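Local coordinates for protein MJ1225 (Methanocaldococcus jannaschii, PDB 3KH5) that probably senses cellular energy state as a putative archaeal homologue of the AMPK gamma subunit, binding AMP and ADP through its CBS motifs, at residues T53-V58 / I194-F199; A139-I144 / K241-A246; G164-D169 / I220-M225; T235-D240 / V260-R265. One frame throughout, in Å; residues are numbered along the deposited sequence.

Contact 1. Residues T53-V58 / I194-F199. With ADP (adenosine-5'-diphosphate), chain D; AMP (adenosine monophosphate), chain C.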
# COMPACT_ATOMS: atom_id res chain seq x y z
N THR A 53 -1.19 0.39 -7.86
CA THR A 53 -0.59 0.76 -6.58
C THR A 53 0.81 0.19 -6.52
O THR A 53 1.24 -0.53 -7.43
CB THR A 53 -1.39 0.21 -5.38
OG1 THR A 53 -1.19 -1.21 -5.29
CG2 THR A 53 -2.89 0.51 -5.51
N SER A 54 1.52 0.48 -5.43
CA SER A 54 2.88 -0.02 -5.24
C SER A 54 2.93 -1.54 -5.14
O SER A 54 3.95 -2.15 -5.46
CB SER A 54 3.54 0.62 -4.01
OG SER A 54 2.75 0.43 -2.85
N MET A 55 1.83 -2.14 -4.69
CA MET A 55 1.72 -3.59 -4.60
C MET A 55 1.72 -4.25 -5.97
O MET A 55 2.31 -5.32 -6.14
CB MET A 55 0.47 -4.00 -3.83
CG MET A 55 0.73 -4.11 -2.35
SD MET A 55 1.66 -5.61 -2.01
CE MET A 55 3.06 -4.85 -1.17
N ASP A 56 1.09 -3.62 -6.95
CA ASP A 56 1.15 -4.10 -8.32
C ASP A 56 2.57 -4.05 -8.87
O ASP A 56 2.97 -4.91 -9.66
CB ASP A 56 0.24 -3.26 -9.21
CG ASP A 56 -1.21 -3.39 -8.85
OD1 ASP A 56 -1.71 -4.54 -8.82
OD2 ASP A 56 -1.87 -2.35 -8.62
N ILE A 57 3.31 -3.03 -8.46
CA ILE A 57 4.71 -2.87 -8.86
C ILE A 57 5.56 -3.95 -8.20
O ILE A 57 6.45 -4.52 -8.84
CB ILE A 57 5.28 -1.47 -8.51
CG1 ILE A 57 4.49 -0.34 -9.19
CG2 ILE A 57 6.79 -1.39 -8.83
CD1 ILE A 57 4.55 -0.33 -10.73
N VAL A 58 5.29 -4.23 -6.92
CA VAL A 58 5.97 -5.31 -6.19
C VAL A 58 5.71 -6.69 -6.82
O VAL A 58 6.60 -7.55 -6.88
CB VAL A 58 5.62 -5.29 -4.68
CG1 VAL A 58 6.13 -6.54 -3.96
CG2 VAL A 58 6.19 -4.04 -4.03
N ILE A 194 9.45 -3.34 6.85
CA ILE A 194 9.64 -3.18 5.41
C ILE A 194 8.26 -3.10 4.75
O ILE A 194 7.35 -3.86 5.10
CB ILE A 194 10.52 -4.35 4.83
CG1 ILE A 194 10.96 -4.05 3.39
CG2 ILE A 194 9.81 -5.70 4.93
CD1 ILE A 194 12.12 -3.08 3.30
N THR A 195 8.09 -2.15 3.82
CA THR A 195 6.81 -1.96 3.12
C THR A 195 7.01 -1.94 1.60
O THR A 195 8.14 -1.81 1.13
CB THR A 195 6.05 -0.68 3.59
OG1 THR A 195 6.64 0.49 3.00
CG2 THR A 195 6.05 -0.55 5.11
N SER A 196 5.93 -2.06 0.84
CA SER A 196 6.00 -2.01 -0.63
C SER A 196 6.60 -0.69 -1.15
O SER A 196 7.23 -0.67 -2.21
CB SER A 196 4.62 -2.24 -1.25
OG SER A 196 3.69 -1.25 -0.84
N THR A 197 6.41 0.38 -0.38
CA THR A 197 6.95 1.72 -0.66
C THR A 197 8.48 1.73 -0.70
O THR A 197 9.10 2.38 -1.56
CB THR A 197 6.41 2.74 0.39
OG1 THR A 197 5.03 3.04 0.12
CG2 THR A 197 7.20 4.04 0.38
N ASP A 198 9.08 1.01 0.25
CA ASP A 198 10.54 0.82 0.29
C ASP A 198 11.06 0.20 -1.00
O ASP A 198 12.15 0.55 -1.46
CB ASP A 198 10.91 -0.08 1.48
CG ASP A 198 10.62 0.57 2.82
OD1 ASP A 198 10.99 1.75 3.00
OD2 ASP A 198 10.04 -0.09 3.70
N PHE A 199 10.28 -0.71 -1.57
CA PHE A 199 10.66 -1.37 -2.82
C PHE A 199 10.63 -0.38 -4.01
O PHE A 199 11.52 -0.43 -4.87
CB PHE A 199 9.85 -2.67 -3.06
CG PHE A 199 10.11 -3.78 -2.02
CD1 PHE A 199 11.07 -3.62 -1.02
CD2 PHE A 199 9.41 -4.98 -2.08
CE1 PHE A 199 11.31 -4.64 -0.08
CE2 PHE A 199 9.64 -6.00 -1.15
CZ PHE A 199 10.59 -5.83 -0.15
PB ADP D . -4.94 -1.60 -0.48
O1B ADP D . -5.16 -2.69 0.51
O2B ADP D . -4.00 -0.42 0.12
O3B ADP D . -6.30 -0.86 -0.97
PA ADP D . -2.72 -2.21 -1.79
O1A ADP D . -1.99 -3.43 -1.38
O2A ADP D . -1.93 -1.21 -2.81
O3A ADP D . -4.30 -2.10 -1.84
O5' ADP D . -3.03 -3.00 -3.20
C5' ADP D . -3.32 -4.43 -3.31
C4' ADP D . -4.01 -4.79 -4.67
O4' ADP D . -5.38 -4.28 -4.62
C3' ADP D . -3.36 -4.18 -5.93
O3' ADP D . -3.38 -5.15 -6.98
C2' ADP D . -4.26 -2.98 -6.25
O2' ADP D . -4.27 -2.66 -7.65
C1' ADP D . -5.63 -3.51 -5.82
N9 ADP D . -6.56 -2.39 -5.49
C8 ADP D . -6.36 -1.34 -4.70
N7 ADP D . -7.47 -0.58 -4.69
C5 ADP D . -8.36 -1.16 -5.48
C6 ADP D . -9.66 -0.86 -5.86
N6 ADP D . -10.28 0.23 -5.41
N1 ADP D . -10.29 -1.70 -6.70
C2 ADP D . -9.70 -2.79 -7.17
N3 ADP D . -8.47 -3.11 -6.82
C4 ADP D . -7.78 -2.31 -5.98
P AMP C . 3.88 3.11 3.78
O1P AMP C . 3.30 4.20 2.95
O2P AMP C . 3.92 1.72 2.97
O3P AMP C . 3.00 2.80 5.11
O5' AMP C . 5.39 3.39 4.25
C5' AMP C . 6.08 4.64 4.01
C4' AMP C . 7.38 4.68 4.83
O4' AMP C . 6.95 4.59 6.22
C3' AMP C . 8.17 3.40 4.50
O3' AMP C . 9.59 3.68 4.44
C2' AMP C . 7.87 2.49 5.69
O2' AMP C . 9.00 1.64 5.97
C1' AMP C . 7.66 3.49 6.83
N9 AMP C . 6.81 2.95 7.93
C8 AMP C . 5.62 2.35 7.80
N7 AMP C . 5.16 1.99 9.00
C5 AMP C . 6.07 2.36 9.90
C6 AMP C . 6.15 2.26 11.28
N6 AMP C . 5.16 1.68 11.96
N1 AMP C . 7.23 2.75 11.90
C2 AMP C . 8.22 3.33 11.23
N3 AMP C . 8.18 3.45 9.91
C4 AMP C . 7.12 2.97 9.22

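Contact 2. Residues A139-I144 / K241-A246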
# COMPACT_ATOMS: atom_id res chain seq x y z
N ALA A 139 -11.64 11.73 9.75
CA ALA A 139 -12.95 12.35 9.91
C ALA A 139 -13.65 11.92 11.20
O ALA A 139 -14.41 12.70 11.78
CB ALA A 139 -13.83 12.06 8.70
N LEU A 140 -13.40 10.69 11.64
CA LEU A 140 -14.14 10.11 12.77
C LEU A 140 -13.33 9.97 14.07
O LEU A 140 -13.82 9.41 15.05
CB LEU A 140 -14.72 8.75 12.38
CG LEU A 140 -15.65 8.67 11.17
CD1 LEU A 140 -16.04 7.23 10.89
CD2 LEU A 140 -16.91 9.53 11.36
N LEU A 141 -12.11 10.49 14.05
CA LEU A 141 -11.15 10.31 15.14
C LEU A 141 -11.71 10.74 16.50
O LEU A 141 -11.57 10.02 17.49
CB LEU A 141 -9.85 11.06 14.82
CG LEU A 141 -8.64 10.99 15.76
CD1 LEU A 141 -8.02 9.60 15.79
CD2 LEU A 141 -7.62 12.04 15.35
N ASP A 142 -12.35 11.91 16.53
CA ASP A 142 -12.94 12.43 17.76
C ASP A 142 -14.14 11.59 18.26
O ASP A 142 -14.56 11.74 19.41
CB ASP A 142 -13.31 13.92 17.62
CG ASP A 142 -14.49 14.16 16.70
OD1 ASP A 142 -15.30 13.24 16.48
OD2 ASP A 142 -14.62 15.29 16.19
N LYS A 143 -14.67 10.71 17.40
CA LYS A 143 -15.81 9.85 17.78
C LYS A 143 -15.40 8.51 18.41
O LYS A 143 -16.26 7.74 18.83
CB LYS A 143 -16.74 9.57 16.58
CG LYS A 143 -17.15 10.80 15.78
CD LYS A 143 -18.07 11.72 16.56
CE LYS A 143 -18.27 13.05 15.84
NZ LYS A 143 -19.04 12.91 14.57
N ILE A 144 -14.10 8.23 18.45
CA ILE A 144 -13.61 7.04 19.14
C ILE A 144 -13.56 7.36 20.63
O ILE A 144 -12.93 8.34 21.03
CB ILE A 144 -12.19 6.62 18.67
CG1 ILE A 144 -12.15 6.44 17.14
CG2 ILE A 144 -11.75 5.33 19.37
CD1 ILE A 144 -10.74 6.36 16.56
N LYS A 241 -4.54 2.96 24.01
CA LYS A 241 -5.86 3.43 23.61
C LYS A 241 -5.99 3.45 22.10
O LYS A 241 -5.05 3.83 21.39
CB LYS A 241 -6.15 4.82 24.19
CG LYS A 241 -6.17 4.90 25.73
CD LYS A 241 -6.99 3.78 26.37
CE LYS A 241 -7.39 4.08 27.82
NZ LYS A 241 -6.20 4.74 28.61
N LEU A 242 -7.15 3.02 21.61
CA LEU A 242 -7.41 2.96 20.17
C LEU A 242 -7.29 4.34 19.56
O LEU A 242 -6.74 4.49 18.46
CB LEU A 242 -8.79 2.37 19.87
CG LEU A 242 -9.18 2.30 18.39
CD1 LEU A 242 -8.25 1.37 17.61
CD2 LEU A 242 -10.62 1.87 18.22
N LYS A 243 -7.81 5.35 20.26
CA LYS A 243 -7.77 6.73 19.77
C LYS A 243 -6.34 7.26 19.65
O LYS A 243 -6.04 7.96 18.68
CB LYS A 243 -8.63 7.67 20.63
CG LYS A 243 -8.69 9.11 20.10
CD LYS A 243 -9.82 9.92 20.72
CE LYS A 243 -9.52 11.42 20.60
NZ LYS A 243 -10.59 12.25 21.22
N LYS A 244 -5.47 6.93 20.60
CA LYS A 244 -4.07 7.33 20.51
C LYS A 244 -3.41 6.73 19.27
O LYS A 244 -2.78 7.44 18.49
CB LYS A 244 -3.30 6.95 21.79
CG LYS A 244 -1.78 6.89 21.61
CD LYS A 244 -1.09 6.42 22.90
CE LYS A 244 0.32 5.91 22.60
NZ LYS A 244 1.26 7.00 22.25
N ILE A 245 -3.59 5.42 19.10
CA ILE A 245 -3.05 4.70 17.94
C ILE A 245 -3.59 5.26 16.62
O ILE A 245 -2.80 5.59 15.72
CB ILE A 245 -3.23 3.16 18.07
CG1 ILE A 245 -2.42 2.62 19.27
CG2 ILE A 245 -2.84 2.44 16.78
CD1 ILE A 245 -0.96 3.09 19.34
N ALA A 246 -4.91 5.38 16.51
CA ALA A 246 -5.55 5.98 15.32
C ALA A 246 -4.99 7.36 14.99
O ALA A 246 -4.76 7.67 13.82
CB ALA A 246 -7.06 6.05 15.51

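Contact 3. Residues G164-D169 / I220-M225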
# COMPACT_ATOMS: atom_id res chain seq x y z
N GLY A 164 17.69 -11.16 6.75
CA GLY A 164 18.46 -11.84 5.71
C GLY A 164 17.71 -12.23 4.45
O GLY A 164 18.34 -12.63 3.47
N GLU A 165 16.39 -12.12 4.45
CA GLU A 165 15.59 -12.45 3.27
C GLU A 165 15.92 -11.54 2.09
O GLU A 165 16.10 -10.34 2.26
CB GLU A 165 14.11 -12.35 3.58
CG GLU A 165 13.53 -13.61 4.16
CD GLU A 165 12.05 -13.50 4.34
OE1 GLU A 165 11.60 -12.95 5.36
OE2 GLU A 165 11.31 -13.97 3.44
N ARG A 166 15.98 -12.13 0.90
CA ARG A 166 16.18 -11.39 -0.33
C ARG A 166 14.86 -10.70 -0.72
O ARG A 166 13.77 -11.20 -0.39
CB ARG A 166 16.68 -12.32 -1.45
CG ARG A 166 18.02 -13.08 -1.15
CD ARG A 166 18.28 -14.18 -2.21
NE ARG A 166 19.59 -14.86 -2.11
CZ ARG A 166 19.77 -16.10 -1.65
NH1 ARG A 166 18.74 -16.83 -1.22
NH2 ARG A 166 20.99 -16.62 -1.60
N LEU A 167 14.96 -9.55 -1.39
CA LEU A 167 13.79 -8.78 -1.82
C LEU A 167 12.81 -9.60 -2.66
O LEU A 167 11.60 -9.48 -2.51
CB LEU A 167 14.23 -7.52 -2.60
CG LEU A 167 13.18 -6.50 -3.06
CD1 LEU A 167 13.81 -5.13 -3.25
CD2 LEU A 167 12.48 -6.92 -4.35
N LYS A 168 13.35 -10.44 -3.55
CA LYS A 168 12.54 -11.30 -4.39
C LYS A 168 11.58 -12.20 -3.59
O LYS A 168 10.46 -12.46 -4.04
CB LYS A 168 13.43 -12.12 -5.34
CG LYS A 168 14.17 -13.29 -4.70
CD LYS A 168 15.44 -13.65 -5.45
CE LYS A 168 15.78 -15.14 -5.31
NZ LYS A 168 15.73 -15.64 -3.89
N ASP A 169 12.01 -12.66 -2.41
CA ASP A 169 11.20 -13.56 -1.57
C ASP A 169 10.23 -12.81 -0.67
O ASP A 169 9.10 -13.25 -0.47
CB ASP A 169 12.08 -14.49 -0.73
CG ASP A 169 12.96 -15.40 -1.58
OD1 ASP A 169 12.46 -16.00 -2.56
OD2 ASP A 169 14.16 -15.53 -1.26
N ILE A 220 19.15 -5.95 -7.85
CA ILE A 220 18.06 -5.23 -7.20
C ILE A 220 17.21 -6.18 -6.35
O ILE A 220 17.02 -5.93 -5.15
CB ILE A 220 17.16 -4.46 -8.21
CG1 ILE A 220 17.99 -3.41 -8.97
CG2 ILE A 220 15.97 -3.80 -7.49
CD1 ILE A 220 17.28 -2.79 -10.17
N THR A 221 16.72 -7.27 -6.94
CA THR A 221 15.88 -8.20 -6.19
C THR A 221 16.64 -9.17 -5.29
O THR A 221 16.03 -9.86 -4.47
CB THR A 221 14.89 -8.98 -7.10
OG1 THR A 221 15.62 -9.73 -8.08
CG2 THR A 221 13.91 -8.03 -7.77
N ASN A 222 17.97 -9.21 -5.42
CA ASN A 222 18.78 -10.03 -4.52
C ASN A 222 19.15 -9.33 -3.20
O ASN A 222 19.61 -9.98 -2.25
CB ASN A 222 20.04 -10.56 -5.23
CG ASN A 222 19.74 -11.75 -6.14
OD1 ASN A 222 18.94 -12.62 -5.81
ND2 ASN A 222 20.40 -11.79 -7.29
N VAL A 223 18.91 -8.02 -3.14
CA VAL A 223 19.18 -7.20 -1.95
C VAL A 223 18.44 -7.77 -0.75
O VAL A 223 17.30 -8.21 -0.88
CB VAL A 223 18.74 -5.72 -2.18
CG1 VAL A 223 18.94 -4.88 -0.92
CG2 VAL A 223 19.50 -5.11 -3.32
N ARG A 224 19.10 -7.76 0.41
CA ARG A 224 18.50 -8.30 1.63
C ARG A 224 17.86 -7.19 2.45
O ARG A 224 18.28 -6.04 2.39
CB ARG A 224 19.55 -9.06 2.46
CG ARG A 224 20.19 -10.20 1.69
CD ARG A 224 21.14 -11.02 2.53
NE ARG A 224 21.75 -12.09 1.74
CZ ARG A 224 21.37 -13.37 1.75
NH1 ARG A 224 20.39 -13.77 2.54
NH2 ARG A 224 22.00 -14.25 0.98
N MET A 225 16.83 -7.56 3.22
CA MET A 225 16.03 -6.61 4.00
C MET A 225 16.84 -5.68 4.90
O MET A 225 16.53 -4.49 4.99
CB MET A 225 14.97 -7.34 4.83
CG MET A 225 13.88 -8.01 4.01
SD MET A 225 13.09 -6.93 2.80
CE MET A 225 14.18 -7.11 1.38
O HOH W 1 21.23 -12.42 -2.10

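Contact 4. Residues T235-D240 / V260-R265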
# COMPACT_ATOMS: atom_id res chain seq x y z
N THR A 235 5.74 1.48 17.15
CA THR A 235 5.05 0.27 17.60
C THR A 235 3.87 0.61 18.50
O THR A 235 3.77 1.72 19.02
CB THR A 235 6.01 -0.66 18.37
OG1 THR A 235 6.46 -0.00 19.56
CG2 THR A 235 7.20 -1.04 17.52
N ALA A 236 2.96 -0.35 18.68
CA ALA A 236 1.93 -0.25 19.71
C ALA A 236 2.19 -1.34 20.75
O ALA A 236 3.06 -2.19 20.56
CB ALA A 236 0.54 -0.40 19.10
N LYS A 237 1.46 -1.30 21.86
CA LYS A 237 1.53 -2.38 22.84
C LYS A 237 0.14 -2.60 23.43
O LYS A 237 -0.68 -1.69 23.45
CB LYS A 237 2.58 -2.11 23.94
CG LYS A 237 2.41 -0.81 24.72
CD LYS A 237 3.26 -0.76 26.00
CE LYS A 237 4.68 -0.24 25.76
NZ LYS A 237 5.67 -1.35 25.52
N GLU A 238 -0.11 -3.83 23.89
CA GLU A 238 -1.38 -4.15 24.53
C GLU A 238 -1.65 -3.16 25.65
O GLU A 238 -0.74 -2.80 26.41
CB GLU A 238 -1.38 -5.59 25.05
CG GLU A 238 -1.61 -6.63 23.96
CD GLU A 238 -1.63 -8.06 24.47
OE1 GLU A 238 -0.58 -8.52 24.98
OE2 GLU A 238 -2.68 -8.71 24.36
N GLY A 239 -2.90 -2.70 25.73
CA GLY A 239 -3.26 -1.69 26.72
C GLY A 239 -3.38 -0.28 26.16
O GLY A 239 -4.03 0.57 26.77
N ASP A 240 -2.75 -0.02 25.01
CA ASP A 240 -2.80 1.31 24.38
C ASP A 240 -4.22 1.67 23.96
O ASP A 240 -5.00 0.79 23.59
CB ASP A 240 -1.91 1.38 23.13
CG ASP A 240 -0.43 1.31 23.45
OD1 ASP A 240 -0.05 1.48 24.62
OD2 ASP A 240 0.36 1.10 22.50
N VAL A 260 4.20 -4.85 20.14
CA VAL A 260 5.33 -5.49 20.79
C VAL A 260 5.28 -5.50 22.32
O VAL A 260 4.55 -4.73 22.96
CB VAL A 260 6.71 -4.88 20.36
CG1 VAL A 260 6.92 -5.01 18.86
CG2 VAL A 260 6.83 -3.41 20.81
N ASP A 261 6.10 -6.41 22.86
CA ASP A 261 6.45 -6.51 24.26
C ASP A 261 7.36 -5.37 24.65
O ASP A 261 7.86 -4.63 23.78
CB ASP A 261 7.28 -7.79 24.46
CG ASP A 261 6.46 -8.96 24.94
OD1 ASP A 261 7.08 -9.96 25.37
OD2 ASP A 261 5.22 -8.89 24.91
N GLU A 262 7.61 -5.23 25.95
CA GLU A 262 8.69 -4.37 26.40
C GLU A 262 10.03 -4.99 25.98
O GLU A 262 11.03 -4.28 25.85
CB GLU A 262 8.63 -4.15 27.91
CG GLU A 262 9.32 -2.86 28.40
CD GLU A 262 8.35 -1.72 28.66
OE1 GLU A 262 7.37 -1.53 27.89
OE2 GLU A 262 8.56 -0.98 29.65
N ASN A 263 10.05 -6.30 25.77
CA ASN A 263 11.24 -6.97 25.25
C ASN A 263 11.27 -7.07 23.73
O ASN A 263 12.19 -7.67 23.15
CB ASN A 263 11.44 -8.35 25.89
CG ASN A 263 12.20 -8.27 27.19
OD1 ASN A 263 11.69 -7.78 28.20
ND2 ASN A 263 13.44 -8.75 27.18
N LEU A 264 10.26 -6.48 23.10
CA LEU A 264 10.17 -6.36 21.64
C LEU A 264 9.79 -7.65 20.94
O LEU A 264 10.02 -7.80 19.74
CB LEU A 264 11.46 -5.78 21.04
CG LEU A 264 11.83 -4.38 21.55
CD1 LEU A 264 13.13 -3.90 20.92
CD2 LEU A 264 10.70 -3.37 21.29
N ARG A 265 9.22 -8.58 21.70
CA ARG A 265 8.59 -9.74 21.09
C ARG A 265 7.29 -9.28 20.47
O ARG A 265 6.59 -8.43 21.01
CB ARG A 265 8.35 -10.83 22.12
CG ARG A 265 9.44 -11.88 22.09
CD ARG A 265 9.84 -12.34 23.49
NE ARG A 265 9.39 -13.69 23.82
CZ ARG A 265 9.76 -14.80 23.19
NH1 ARG A 265 10.59 -14.76 22.15
NH2 ARG A 265 9.29 -15.97 23.60
O HOH W 2 2.07 -5.57 24.29

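Contact 1. Residues T53-V58 / I194-F199
S54 and S196 meet hydroxyl to hydroxyl: S54 OG lies 2.8 Å from S196 OG, and either may be the donor. Both CB atoms point toward the other segment, and with each OG tucked between its own backbone N and carbonyl carbon (chi1 55° in S54, 60° in S196) the hydroxyls come within bonding distance. Serine suits the place because it is short enough for the helix starts to come close, while the two hydroxyls pair with each other in a buried setting.

The apolar packing is carried by V58, whose CG2 touches S196 CB and lies 3.9 Å from F199 CD2; the valine and the phenylalanine cross obliquely. M174 and V170 of helix 167-177 also pack on F199.

Both serines belong to the same Thr-Ser-x-Asp sequence, at the strand-to-helix junction of CBS 1 and of CBS 3, so equivalent parts of two nucleotide-binding motifs stand against each other. In each, threonine and aspartate form a capping box: T53 N donates to D56 OD2 and T195 N to D198 OD2.

The ligand bonds repeat the likeness. T53 OG1 donates to ADP O2A at 2.6 Å, and T195 OG1 to AMP O2P at 3.0 Å. Each carboxylate holds both ribose hydroxyls: D56 OD1 receives ADP O3' at 2.6 Å and D56 OD2 takes O2', while D198 OD1 accepts AMP O3' at 2.8 Å and D198 OD2 accepts O2'. K66 forms a salt bridge with D56 OD1.

Contact 2. Residues A139-I144 / K241-A246
No aromatic ring, amide or guanidinium takes part where L141 and I144 meet L242, K243 and A246; the flat groups that matter are two backbone carbonyls, with the methylene chain of K243 lying against their oxygens. K243 CD is 3.5 Å from I144 O and 3.7 Å from L141 O. The lysine can reach there because its CG stands opposite the backbone N (chi1 -176°) and the chain beyond is extended, bringing NZ to within 4.2 Å of D142 CA. NZ does not pair with that aspartate, since D142 OD1 is 6.8 Å from K243 NZ; its weak, long ion-pair partner is E146.

Alongside this chain the contact is apolar. L141 CD1 approaches A246 CB at 3.7 Å, and I144 CD1 reaches the same methyl at 3.8 Å, so the small alanine receives two branched chains. I144 uses its other branch on L242, CG2 lying 3.8 Å from L242 CD2 with the two side chains at about a right angle. The contact thereby joins the 3-10 turn at 141-143 and the loop residue I144, in CBS 2, to the first turns of helix 242-252 in CBS 4, with V275 packing on L242 and A246. Cut back to an alanine, K243 is likely to leave a gap where its methylenes lie over both oxygens, and E146 would lose a weak, distant partner. With no hydrogen bond across it, this junction depends on methyl packing and on the aliphatic part of a lysine.

Contact 3. Residues G164-D169 / I220-M225
R166 and R224 face each other at a single beta bridge, a non-hydrogen-bonded antiparallel pair that joins the entry to helix 167-177, in CBS 3, with the link between helices 218-222 and 225-228. On one flank of the pair M225 N donates to E165 O at 3.0 Å, and on the other L167 N donates to V223 O at 2.7 Å. K168 N adds a bond to T221 O at 2.9 Å. The two amides at the start of helix 167-177, which have no earlier turn to bond to, are thus satisfied by carbonyls of the other segment.

The side chains of R166 and R224 run side by side and point the same way, the guanidinium planes of R166 and R224 46° apart. R224 NH2 sits over one face of the R166 group, 3.6 Å from R166 NH2, while R166 CG covers one face of the R224 group. Two like charges thus lie close together, probably eased by solvent, since both arginines are exposed. Long, straight chains from CG to NE let both lie along the surface. R224 NH1 approaches G164 O at an unusually short 2.5 Å, so the details of this bond are doubtful.

Toward the interior, buried L167 crosses T221 at about a right angle, its CD2 3.9 Å from T221 CG2. M225 bends at chi2 and chi3, which brings the CE methyl of its flexible chain against L167 CA at 3.6 Å. F199 packs on both L167 and M225.

N222 lies alongside R166 with its amide plane turned 72° from the guanidinium, and one water bridges the two residues, accepting from R166 NE and donating to N222 O, both at 2.9 Å.

Contact 4. Residues T235-D240 / V260-R265
One direct backbone hydrogen bond sets A236 against V260: V260 N donates to A236 O at 2.9 Å. Next along, K237 CB lies 3.4 Å from V260 O. A water extends this pairing, accepting from E238 N and donating to V260 O. Within 235-240, a type II turn from K237 to D240 carries G239 at its third position, where the positive phi suits glycine, and D240 OD2 takes K237 N from above the carboxylate plane at 2.7 Å.

The charged contact is a salt bridge, K237 NZ to E262 OE1 at 2.9 Å, met nearly along the C-O axis. The lysine chain bends at chi3 and chi4 (87° and -94°), curling its ammonium group over to the glutamate. If a methionine stood at K237, the carboxylate of E262 would probably lose this cation and be freer to swing.

Apolar contact comes from T235 and V260, which cross at about a right angle: V260 CG2 lies against T235 CB at 3.8 Å, with OG1 beside it, and L190 packs on both residues.

The loop that precedes helix 242-252 is thereby held to the end of strand 256-260, within CBS 4. Directional bonds lie next to the buried valine, whereas the salt bridge joins longer, flexible side chains farther out.

Overall arrangement
Contact 1 lies nearest the middle of the chain, its centre about 7 Å from the chain's centre, and there it joins the ADP and AMP sites directly. Contact 3 adjoins it, the centres about 13 Å apart: F199 CD1 meets L167 CD1 at 3.8 Å and I194 CG1 meets M225 SD at 3.6 Å. Contacts 2 and 4 form another touching pair, centres about 19 Å apart, with I245 CD1 3.8 Å from A236 CB, each having at least one segment in CBS 4. Contacts 2 and 3 lie on opposite sides of the chain's centre, about 36 Å apart between centres. Outside contact 1, the side chain of T235 in contact 4 is about 7 Å from the AMP held at contact 1.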